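Local coordinates for cell division control protein 4 (Saccharomyces cerevisiae, PDB 3V7D), which recognises phosphorylated target proteins, among them the CDK inhibitor SIC1, as the substrate-binding subunit of an SCF E3 ubiquitin-protein ligase, at residues N28-L39 with T53-I61; V165-G173 with R207-K218. The protein carries 1 engineered substitution. All blocks are in the same frame, centred on the assembly; numbering follows the deposited sequence.

Overall arrangement
The two contacts lie in different domains, on opposite sides of the chain's centre, with their centres about 38 Å apart and their nearest atoms about 23 Å apart. Interaction 1 comes first along the chain and packs helix 32-39 against helix 53-62 in the F-box, beside the chain of another protein. Interaction 2 follows in the WD-repeat propeller, where strands 165-170 and 206-213 are the first strands of neighbouring blades, and where a bound peptide reaches the edge of the contact. They share no helix, strand or sheet: one belongs to the domain that docks the chain in its complex, the other to the domain that receives substrate.

Interaction 1. Residues N28-L39 with T53-I61; sequences NYLQFEDIINSL and TSLWKKLLI
Apolar side chains of two near-antiparallel helices, 32-39 and 53-61, meet in the F-box domain without a direct hydrogen bond between them. The axes run at 149° and stay 12.2 Å apart at their closest, so the gap is spanned by side-chain ends. Ile35 is central: its CD1 meets Leu55 CD2 tip to tip at 3.7 Å and also points at the end of Leu59, whose CD1 lies 3.8 Å from Ile35 CD1. The other branch, CG2, stands anti to the backbone N (CG1 chi1 -66°) and slides past Trp56, 3.9 Å from its CH2. The indole is met over one face by Leu55 CD2, centred on the ring, and at its edge by Ile36 CD1, 3.9 Å from Trp56 CH2. Phe32 adds its CB to Leu59 here.

At the start of 28-39 a polar side chain joins the contact. The amide of Asn28 crosses the chain of Lys58 at about a right angle, Asn28 OD1 lying 3.4 Å from Lys58 CD. A water lies within hydrogen-bonding distance of both Asn28 OD1 (2.9 Å) and Leu55 O (2.8 Å).

Helix 43-49 packs on Ile35 and Leu39, helix 20-27 sends Phe27 onto Leu55, and helix 87-106 lies against Trp56 and Leu59, its Phe95 meeting the Phe32 ring edge-to-face. Another face of helix 32-39 is turned to the chain of another protein, whose backbone is hydrogen-bonded by Asp34.

Interaction 2. Residues V165-G173 with R207-K218; sequences VWALKYAHG and RCLDIVEYKNIK
Lys169 leaves its strand with CG anti to the backbone N (chi1 -166°) and then bends at chi2, which carries its end across to Asp210; the Asp210 carboxylate, itself turned anti to N, swings back to meet it. The result is a long salt bridge, Lys169 NZ to Asp210 OD1 at 3.4 Å. The same OD1 accepts the backbone N-H of Ile211 on its anti side but tilted out of the carboxylate plane, in a bent bond (Ile211 N to Asp210 OD1, 2.7 Å), and Asp210 OD2 is bonded by Gly278 N, so the carboxylate is fixed at both oxygens.

Strands 165-170 and 207-213 run almost parallel, 7° apart, but share no backbone hydrogen bond: they are first strands of adjacent blades of the WD-repeat propeller, packed through side chains. Leu209 wedges between two neighbours, CD2 3.6 Å from Ala167 CB and CD1 3.5 Å from Lys169 CB. Farther along, the aliphatic part of Lys169 slides past Ile211 in the opposite direction, CG lying 3.7 Å from Ile211 CG1, and Ile211 CD1 also touches Ala171. Shortened to an alanine, Lys169 would probably leave Asp210 without its cationic mate across the interface and Ile211 without the methylenes lying along it.

Beyond the C-terminal ends of the two strands, a water accepts from Lys218 NZ and donates weakly to Ala171 O. At the other end, Trp166 CE3 lies over one face of the Arg207 guanidinium, 4.2 Å from NH1, with the planes 67° apart. Trp166 NE1 is taken by Asp140, whereas Arg207 NH2 bonds a modified side chain of the bound peptide. Apolar contacts and one charge pair thus join the blades, while the guanidinium, close to Arg274, is consistent with a basic site for phosphorylated substrates.

Interaction 1. Residues N28-L39 with T53-I61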
loop_
_atom_site.group_PDB
_atom_site.type_symbol
_atom_site.label_atom_id
_atom_site.label_comp_id
_atom_site.label_asym_id
_atom_site.label_seq_id
_atom_site.Cartn_x
_atom_site.Cartn_y
_atom_site.Cartn_z
ATOM N N ASN B 28 18.673 -12.299 -0.348
ATOM C CA ASN B 28 17.565 -11.811 -1.165
ATOM C C ASN B 28 16.804 -12.929 -1.879
ATOM O O ASN B 28 15.697 -12.713 -2.362
ATOM C CB ASN B 28 18.045 -10.766 -2.177
ATOM C CG ASN B 28 18.290 -9.410 -1.537
ATOM O OD1 ASN B 28 17.529 -8.977 -0.672
ATOM N ND2 ASN B 28 19.358 -8.737 -1.955
ATOM N N TYR B 29 17.402 -14.115 -1.949
ATOM C CA TYR B 29 16.746 -15.265 -2.563
ATOM C C TYR B 29 15.970 -16.067 -1.529
ATOM O O TYR B 29 15.343 -17.069 -1.860
ATOM C CB TYR B 29 17.766 -16.181 -3.242
ATOM C CG TYR B 29 18.285 -15.666 -4.561
ATOM C CD1 TYR B 29 17.419 -15.160 -5.521
ATOM C CD2 TYR B 29 19.643 -15.685 -4.847
ATOM C CE1 TYR B 29 17.891 -14.690 -6.731
ATOM C CE2 TYR B 29 20.125 -15.216 -6.052
ATOM C CZ TYR B 29 19.246 -14.719 -6.990
ATOM O OH TYR B 29 19.724 -14.253 -8.193
ATOM N N LEU B 30 16.022 -15.632 -0.276
ATOM C CA LEU B 30 15.359 -16.363 0.795
ATOM C C LEU B 30 14.032 -15.728 1.200
ATOM O O LEU B 30 13.826 -14.524 1.032
ATOM C CB LEU B 30 16.279 -16.479 2.010
ATOM C CG LEU B 30 17.445 -17.459 1.858
ATOM C CD1 LEU B 30 18.424 -17.327 3.007
ATOM C CD2 LEU B 30 16.916 -18.882 1.774
ATOM N N GLN B 31 13.131 -16.551 1.724
ATOM C CA GLN B 31 11.900 -16.054 2.322
ATOM C C GLN B 31 12.234 -15.486 3.691
ATOM O O GLN B 31 13.274 -15.812 4.264
ATOM C CB GLN B 31 10.880 -17.180 2.462
ATOM C CG GLN B 31 10.427 -17.771 1.147
ATOM C CD GLN B 31 9.657 -19.060 1.339
ATOM O OE1 GLN B 31 9.671 -19.648 2.421
ATOM N NE2 GLN B 31 8.980 -19.506 0.288
ATOM N N PHE B 32 11.351 -14.649 4.223
ATOM C CA PHE B 32 11.638 -13.951 5.470
ATOM C C PHE B 32 11.877 -14.910 6.634
ATOM O O PHE B 32 12.642 -14.602 7.550
ATOM C CB PHE B 32 10.530 -12.943 5.806
ATOM C CG PHE B 32 9.318 -13.551 6.474
ATOM C CD1 PHE B 32 9.250 -13.665 7.855
ATOM C CD2 PHE B 32 8.243 -13.978 5.721
ATOM C CE1 PHE B 32 8.136 -14.213 8.465
ATOM C CE2 PHE B 32 7.130 -14.522 6.323
ATOM C CZ PHE B 32 7.076 -14.639 7.696
ATOM N N GLU B 33 11.226 -16.069 6.597
ATOM C CA GLU B 33 11.387 -17.056 7.660
ATOM C C GLU B 33 12.834 -17.520 7.753
ATOM O O GLU B 33 13.384 -17.673 8.843
ATOM C CB GLU B 33 10.466 -18.258 7.436
ATOM C CG GLU B 33 8.999 -17.991 7.730
ATOM C CD GLU B 33 8.178 -17.756 6.477
ATOM O OE1 GLU B 33 8.766 -17.398 5.432
ATOM O OE2 GLU B 33 6.942 -17.938 6.538
ATOM N N ASP B 34 13.449 -17.735 6.598
ATOM C CA ASP B 34 14.817 -18.224 6.545
ATOM C C ASP B 34 15.778 -17.132 6.990
ATOM O O ASP B 34 16.770 -17.399 7.663
ATOM C CB ASP B 34 15.142 -18.714 5.134
ATOM C CG ASP B 34 14.256 -19.871 4.711
ATOM O OD1 ASP B 34 14.030 -20.771 5.551
ATOM O OD2 ASP B 34 13.775 -19.874 3.556
ATOM N N ILE B 35 15.461 -15.896 6.629
ATOM C CA ILE B 35 16.255 -14.754 7.057
ATOM C C ILE B 35 16.210 -14.598 8.578
ATOM O O ILE B 35 17.234 -14.329 9.211
ATOM C CB ILE B 35 15.796 -13.466 6.348
ATOM C CG1 ILE B 35 16.093 -13.572 4.848
ATOM C CG2 ILE B 35 16.485 -12.247 6.941
ATOM C CD1 ILE B 35 15.693 -12.351 4.049
ATOM N N ILE B 36 15.032 -14.800 9.164
ATOM C CA ILE B 36 14.875 -14.716 10.616
ATOM C C ILE B 36 15.696 -15.781 11.334
ATOM O O ILE B 36 16.375 -15.492 12.321
ATOM C CB ILE B 36 13.393 -14.809 11.040
ATOM C CG1 ILE B 36 12.651 -13.550 10.602
ATOM C CG2 ILE B 36 13.267 -14.984 12.551
ATOM C CD1 ILE B 36 13.353 -12.278 11.024
ATOM N N ASN B 37 15.635 -17.012 10.834
ATOM C CA ASN B 37 16.447 -18.088 11.387
ATOM C C ASN B 37 17.932 -17.790 11.239
ATOM O O ASN B 37 18.733 -18.108 12.119
ATOM C CB ASN B 37 16.117 -19.423 10.713
ATOM C CG ASN B 37 14.768 -19.972 11.135
ATOM O OD1 ASN B 37 14.299 -19.710 12.241
ATOM N ND2 ASN B 37 14.140 -20.744 10.253
ATOM N N SER B 38 18.294 -17.176 10.119
ATOM C CA SER B 38 19.692 -16.896 9.827
ATOM C C SER B 38 20.281 -15.904 10.827
ATOM O O SER B 38 21.465 -15.972 11.151
ATOM C CB SER B 38 19.844 -16.400 8.391
ATOM O OG SER B 38 19.481 -17.422 7.475
ATOM N N LEU B 39 19.436 -15.005 11.330
ATOM C CA LEU B 39 19.829 -14.066 12.378
ATOM C C LEU B 39 20.309 -14.772 13.642
ATOM O O LEU B 39 21.106 -14.220 14.397
ATOM C CB LEU B 39 18.666 -13.134 12.726
ATOM C CG LEU B 39 18.461 -11.943 11.794
ATOM C CD1 LEU B 39 17.126 -11.272 12.062
ATOM C CD2 LEU B 39 19.601 -10.955 11.972
ATOM N N THR B 53 19.929 -2.197 4.476
ATOM C CA THR B 53 18.611 -1.594 4.431
ATOM C C THR B 53 17.809 -2.279 3.337
ATOM O O THR B 53 16.648 -2.641 3.534
ATOM C CB THR B 53 18.707 -0.084 4.124
ATOM O OG1 THR B 53 19.189 0.608 5.283
ATOM C CG2 THR B 53 17.349 0.483 3.734
ATOM N N SER B 54 18.454 -2.476 2.191
ATOM C CA SER B 54 17.793 -2.982 0.994
ATOM C C SER B 54 17.094 -4.319 1.220
ATOM O O SER B 54 16.009 -4.551 0.691
ATOM C CB SER B 54 18.781 -3.078 -0.175
ATOM O OG SER B 54 19.800 -4.030 0.082
ATOM N N LEU B 55 17.709 -5.189 2.011
ATOM C CA LEU B 55 17.125 -6.492 2.308
ATOM C C LEU B 55 15.716 -6.344 2.872
ATOM O O LEU B 55 14.783 -6.998 2.413
ATOM C CB LEU B 55 18.011 -7.254 3.292
ATOM C CG LEU B 55 17.700 -8.713 3.628
ATOM C CD1 LEU B 55 18.981 -9.414 4.021
ATOM C CD2 LEU B 55 16.685 -8.825 4.753
ATOM N N TRP B 56 15.570 -5.479 3.870
ATOM C CA TRP B 56 14.285 -5.285 4.535
ATOM C C TRP B 56 13.358 -4.390 3.725
ATOM O O TRP B 56 12.138 -4.529 3.795
ATOM C CB TRP B 56 14.496 -4.749 5.953
ATOM C CG TRP B 56 15.254 -5.727 6.774
ATOM C CD1 TRP B 56 16.570 -5.665 7.116
ATOM C CD2 TRP B 56 14.757 -6.959 7.301
ATOM N NE1 TRP B 56 16.919 -6.772 7.853
ATOM C CE2 TRP B 56 15.822 -7.582 7.978
ATOM C CE3 TRP B 56 13.510 -7.587 7.281
ATOM C CZ2 TRP B 56 15.681 -8.807 8.620
ATOM C CZ3 TRP B 56 13.370 -8.802 7.920
ATOM C CH2 TRP B 56 14.449 -9.399 8.584
ATOM N N LYS B 57 13.943 -3.484 2.947
ATOM C CA LYS B 57 13.174 -2.675 2.010
ATOM C C LYS B 57 12.479 -3.572 0.989
ATOM O O LYS B 57 11.280 -3.431 0.745
ATOM C CB LYS B 57 14.071 -1.663 1.293
ATOM C CG LYS B 57 13.314 -0.750 0.335
ATOM C CD LYS B 57 14.246 0.202 -0.407
ATOM C CE LYS B 57 13.469 1.109 -1.348
ATOM N NZ LYS B 57 14.351 2.036 -2.111
ATOM N N LYS B 58 13.238 -4.500 0.408
ATOM C CA LYS B 58 12.701 -5.445 -0.567
ATOM C C LYS B 58 11.570 -6.302 0.005
ATOM O O LYS B 58 10.552 -6.508 -0.653
ATOM C CB LYS B 58 13.810 -6.351 -1.113
ATOM C CG LYS B 58 14.757 -5.682 -2.103
ATOM C CD LYS B 58 15.929 -6.599 -2.428
ATOM C CE LYS B 58 16.690 -6.142 -3.667
ATOM N NZ LYS B 58 17.307 -4.800 -3.492
ATOM N N LEU B 59 11.759 -6.813 1.220
ATOM C CA LEU B 59 10.737 -7.639 1.864
ATOM C C LEU B 59 9.455 -6.848 2.115
ATOM O O LEU B 59 8.355 -7.336 1.841
ATOM C CB LEU B 59 11.263 -8.240 3.173
ATOM C CG LEU B 59 12.224 -9.422 3.029
ATOM C CD1 LEU B 59 12.820 -9.810 4.367
ATOM C CD2 LEU B 59 11.506 -10.605 2.402
ATOM N N LEU B 60 9.607 -5.627 2.631
ATOM C CA LEU B 60 8.470 -4.740 2.868
ATOM C C LEU B 60 7.714 -4.444 1.573
ATOM O O LEU B 60 6.482 -4.454 1.544
ATOM C CB LEU B 60 8.928 -3.436 3.527
ATOM C CG LEU B 60 9.226 -3.509 5.028
ATOM C CD1 LEU B 60 10.115 -2.348 5.457
ATOM C CD2 LEU B 60 7.937 -3.506 5.827
ATOM N N ILE B 61 8.458 -4.192 0.502
ATOM C CA ILE B 61 7.847 -3.944 -0.795
ATOM C C ILE B 61 7.187 -5.206 -1.347
ATOM O O ILE B 61 6.089 -5.146 -1.898
ATOM C CB ILE B 61 8.872 -3.398 -1.806
ATOM C CG1 ILE B 61 9.312 -1.992 -1.402
ATOM C CG2 ILE B 61 8.295 -3.379 -3.222
ATOM C CD1 ILE B 61 10.424 -1.437 -2.276
HETATM O O HOH W 1 14.996 -9.236 0.723
#

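Interaction 2. Residues V165-G173 with R207-K218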
loop_
_atom_site.group_PDB
_atom_site.type_symbol
_atom_site.label_atom_id
_atom_site.label_comp_id
_atom_site.label_asym_id
_atom_site.label_seq_id
_atom_site.Cartn_x
_atom_site.Cartn_y
_atom_site.Cartn_z
ATOM N N VAL B 165 -25.269 15.658 9.391
ATOM C CA VAL B 165 -23.891 15.701 8.921
ATOM C C VAL B 165 -23.708 14.680 7.811
ATOM O O VAL B 165 -23.969 13.496 8.006
ATOM C CB VAL B 165 -22.910 15.366 10.060
ATOM C CG1 VAL B 165 -21.474 15.469 9.574
ATOM C CG2 VAL B 165 -23.151 16.280 11.260
ATOM N N TRP B 166 -23.255 15.131 6.647
ATOM C CA TRP B 166 -23.149 14.238 5.498
ATOM C C TRP B 166 -21.754 14.174 4.882
ATOM O O TRP B 166 -21.526 13.431 3.928
ATOM C CB TRP B 166 -24.199 14.597 4.444
ATOM C CG TRP B 166 -25.563 14.133 4.826
ATOM C CD1 TRP B 166 -26.456 14.782 5.624
ATOM C CD2 TRP B 166 -26.188 12.902 4.442
ATOM N NE1 TRP B 166 -27.603 14.039 5.754
ATOM C CE2 TRP B 166 -27.464 12.881 5.038
ATOM C CE3 TRP B 166 -25.793 11.822 3.647
ATOM C CZ2 TRP B 166 -28.350 11.816 4.867
ATOM C CZ3 TRP B 166 -26.673 10.768 3.476
ATOM C CH2 TRP B 166 -27.937 10.772 4.085
ATOM N N ALA B 167 -20.821 14.941 5.433
ATOM C CA ALA B 167 -19.441 14.902 4.960
ATOM C C ALA B 167 -18.463 15.221 6.085
ATOM O O ALA B 167 -18.681 16.150 6.867
ATOM C CB ALA B 167 -19.252 15.857 3.791
ATOM N N LEU B 168 -17.394 14.435 6.162
ATOM C CA LEU B 168 -16.374 14.589 7.195
ATOM C C LEU B 168 -14.987 14.427 6.600
ATOM O O LEU B 168 -14.769 13.561 5.756
ATOM C CB LEU B 168 -16.542 13.522 8.276
ATOM C CG LEU B 168 -17.524 13.730 9.421
ATOM C CD1 LEU B 168 -17.436 12.540 10.362
ATOM C CD2 LEU B 168 -17.225 15.027 10.153
ATOM N N LYS B 169 -14.043 15.244 7.054
ATOM C CA LYS B 169 -12.656 15.085 6.637
ATOM C C LYS B 169 -11.706 15.465 7.760
ATOM O O LYS B 169 -11.706 16.601 8.235
ATOM C CB LYS B 169 -12.355 15.921 5.395
ATOM C CG LYS B 169 -11.053 15.555 4.695
ATOM C CD LYS B 169 -11.188 14.252 3.926
ATOM C CE LYS B 169 -9.916 13.926 3.158
ATOM N NZ LYS B 169 -10.122 12.820 2.170
ATOM N N TYR B 170 -10.896 14.503 8.180
ATOM C CA TYR B 170 -9.901 14.743 9.210
ATOM C C TYR B 170 -8.691 15.430 8.588
ATOM O O TYR B 170 -8.238 15.051 7.510
ATOM C CB TYR B 170 -9.491 13.424 9.864
ATOM C CG TYR B 170 -8.499 13.586 10.987
ATOM C CD1 TYR B 170 -8.928 13.829 12.282
ATOM C CD2 TYR B 170 -7.134 13.496 10.754
ATOM C CE1 TYR B 170 -8.027 13.983 13.314
ATOM C CE2 TYR B 170 -6.224 13.646 11.781
ATOM C CZ TYR B 170 -6.677 13.889 13.059
ATOM O OH TYR B 170 -5.779 14.040 14.089
ATOM N N ALA B 171 -8.174 16.450 9.264
ATOM C CA ALA B 171 -7.022 17.184 8.753
ATOM C C ALA B 171 -5.722 16.699 9.392
ATOM O O ALA B 171 -4.969 15.928 8.791
ATOM C CB ALA B 171 -7.204 18.680 8.974
ATOM N N HIS B 172 -5.477 17.154 10.617
ATOM C CA HIS B 172 -4.266 16.828 11.359
ATOM C C HIS B 172 -4.406 17.415 12.753
ATOM O O HIS B 172 -5.127 18.395 12.944
ATOM C CB HIS B 172 -3.041 17.444 10.688
ATOM C CG HIS B 172 -3.044 18.941 10.698
ATOM N ND1 HIS B 172 -3.701 19.692 9.745
ATOM C CD2 HIS B 172 -2.484 19.828 11.555
ATOM C CE1 HIS B 172 -3.537 20.976 10.010
ATOM N NE2 HIS B 172 -2.804 21.086 11.102
ATOM N N GLY B 173 -3.719 16.822 13.722
ATOM C CA GLY B 173 -3.689 17.358 15.072
ATOM C C GLY B 173 -5.052 17.524 15.716
ATOM O O GLY B 173 -5.292 18.493 16.430
ATOM N N ARG B 207 -22.698 18.520 0.201
ATOM C CA ARG B 207 -22.833 17.096 -0.101
ATOM C C ARG B 207 -21.537 16.309 0.058
ATOM O O ARG B 207 -21.558 15.125 0.391
ATOM C CB ARG B 207 -23.373 16.906 -1.519
ATOM C CG ARG B 207 -23.800 15.485 -1.829
ATOM C CD ARG B 207 -24.877 15.026 -0.864
ATOM N NE ARG B 207 -25.313 13.660 -1.131
ATOM C CZ ARG B 207 -24.725 12.578 -0.631
ATOM N NH1 ARG B 207 -23.668 12.700 0.164
ATOM N NH2 ARG B 207 -25.196 11.373 -0.925
ATOM N N CYS B 208 -20.411 16.967 -0.184
ATOM C CA CYS B 208 -19.117 16.301 -0.170
ATOM C C CYS B 208 -18.033 17.327 0.114
ATOM O O CYS B 208 -18.289 18.530 0.039
ATOM C CB CYS B 208 -18.857 15.636 -1.525
ATOM S SG CYS B 208 -18.833 16.801 -2.936
ATOM N N LEU B 209 -16.830 16.858 0.437
ATOM C CA LEU B 209 -15.708 17.764 0.676
ATOM C C LEU B 209 -14.355 17.055 0.712
ATOM O O LEU B 209 -14.274 15.854 0.972
ATOM C CB LEU B 209 -15.925 18.589 1.955
ATOM C CG LEU B 209 -15.699 17.981 3.339
ATOM C CD1 LEU B 209 -14.324 18.352 3.852
ATOM C CD2 LEU B 209 -16.763 18.459 4.309
ATOM N N ASP B 210 -13.296 17.812 0.440
ATOM C CA ASP B 210 -11.931 17.306 0.529
ATOM C C ASP B 210 -11.020 18.411 1.046
ATOM O O ASP B 210 -11.376 19.587 0.996
ATOM C CB ASP B 210 -11.440 16.834 -0.841
ATOM C CG ASP B 210 -10.299 15.830 -0.743
ATOM O OD1 ASP B 210 -9.742 15.649 0.363
ATOM O OD2 ASP B 210 -9.960 15.223 -1.781
ATOM N N ILE B 211 -9.847 18.029 1.545
ATOM C CA ILE B 211 -8.848 18.993 1.988
ATOM C C ILE B 211 -7.538 18.760 1.251
ATOM O O ILE B 211 -7.034 17.637 1.211
ATOM C CB ILE B 211 -8.577 18.889 3.497
ATOM C CG1 ILE B 211 -9.870 19.078 4.295
ATOM C CG2 ILE B 211 -7.529 19.915 3.921
ATOM C CD1 ILE B 211 -9.679 18.944 5.793
ATOM N N VAL B 212 -6.987 19.816 0.662
ATOM C CA VAL B 212 -5.728 19.694 -0.063
ATOM C C VAL B 212 -4.668 20.606 0.533
ATOM O O VAL B 212 -4.989 21.599 1.183
ATOM C CB VAL B 212 -5.901 20.023 -1.553
ATOM C CG1 VAL B 212 -6.934 19.100 -2.178
ATOM C CG2 VAL B 212 -6.295 21.486 -1.737
ATOM N N GLU B 213 -3.403 20.258 0.325
ATOM C CA GLU B 213 -2.308 21.120 0.744
ATOM C C GLU B 213 -1.481 21.528 -0.467
ATOM O O GLU B 213 -0.934 20.682 -1.175
ATOM C CB GLU B 213 -1.420 20.427 1.779
ATOM C CG GLU B 213 -0.335 21.334 2.346
ATOM C CD GLU B 213 0.519 20.654 3.398
ATOM O OE1 GLU B 213 0.327 19.441 3.638
ATOM O OE2 GLU B 213 1.384 21.334 3.988
ATOM N N TYR B 214 -1.397 22.829 -0.709
ATOM C CA TYR B 214 -0.628 23.333 -1.836
ATOM C C TYR B 214 0.314 24.431 -1.358
ATOM O O TYR B 214 -0.139 25.430 -0.800
ATOM C CB TYR B 214 -1.567 23.851 -2.929
ATOM C CG TYR B 214 -0.844 24.379 -4.146
ATOM C CD1 TYR B 214 -0.064 23.539 -4.932
ATOM C CD2 TYR B 214 -0.941 25.714 -4.510
ATOM C CE1 TYR B 214 0.603 24.016 -6.040
ATOM C CE2 TYR B 214 -0.278 26.202 -5.617
ATOM C CZ TYR B 214 0.492 25.349 -6.380
ATOM O OH TYR B 214 1.153 25.833 -7.486
ATOM N N LYS B 215 1.616 24.241 -1.568
ATOM C CA LYS B 215 2.631 25.188 -1.105
ATOM C C LYS B 215 2.552 25.394 0.402
ATOM O O LYS B 215 2.535 26.528 0.868
ATOM C CB LYS B 215 2.502 26.536 -1.824
ATOM C CG LYS B 215 2.616 26.445 -3.339
ATOM C CD LYS B 215 4.068 26.520 -3.797
ATOM C CE LYS B 215 4.188 26.627 -5.314
ATOM N NZ LYS B 215 4.275 25.288 -5.955
ATOM N N ASN B 216 2.496 24.296 1.154
ATOM C CA ASN B 216 2.412 24.336 2.617
ATOM C C ASN B 216 1.249 25.172 3.152
ATOM O O ASN B 216 1.403 25.900 4.128
ATOM C CB ASN B 216 3.734 24.810 3.241
ATOM C CG ASN B 216 4.767 23.696 3.353
ATOM O OD1 ASN B 216 4.749 22.912 4.304
ATOM N ND2 ASN B 216 5.674 23.626 2.384
ATOM N N ILE B 217 0.095 25.077 2.500
ATOM C CA ILE B 217 -1.128 25.716 2.986
ATOM C C ILE B 217 -2.316 24.794 2.714
ATOM O O ILE B 217 -2.528 24.370 1.582
ATOM C CB ILE B 217 -1.389 27.088 2.311
ATOM C CG1 ILE B 217 -0.385 28.134 2.808
ATOM C CG2 ILE B 217 -2.841 27.536 2.558
ATOM C CD1 ILE B 217 0.259 28.930 1.714
ATOM N N LYS B 218 -3.090 24.480 3.748
ATOM C CA LYS B 218 -4.238 23.594 3.583
ATOM C C LYS B 218 -5.499 24.358 3.180
ATOM O O LYS B 218 -5.822 25.402 3.753
ATOM C CB LYS B 218 -4.476 22.766 4.849
ATOM C CG LYS B 218 -3.340 21.801 5.177
ATOM C CD LYS B 218 -3.788 20.735 6.166
ATOM C CE LYS B 218 -2.668 19.755 6.484
ATOM N NZ LYS B 218 -3.184 18.506 7.120
HETATM O O HOH W 2 -4.989 17.162 5.578
#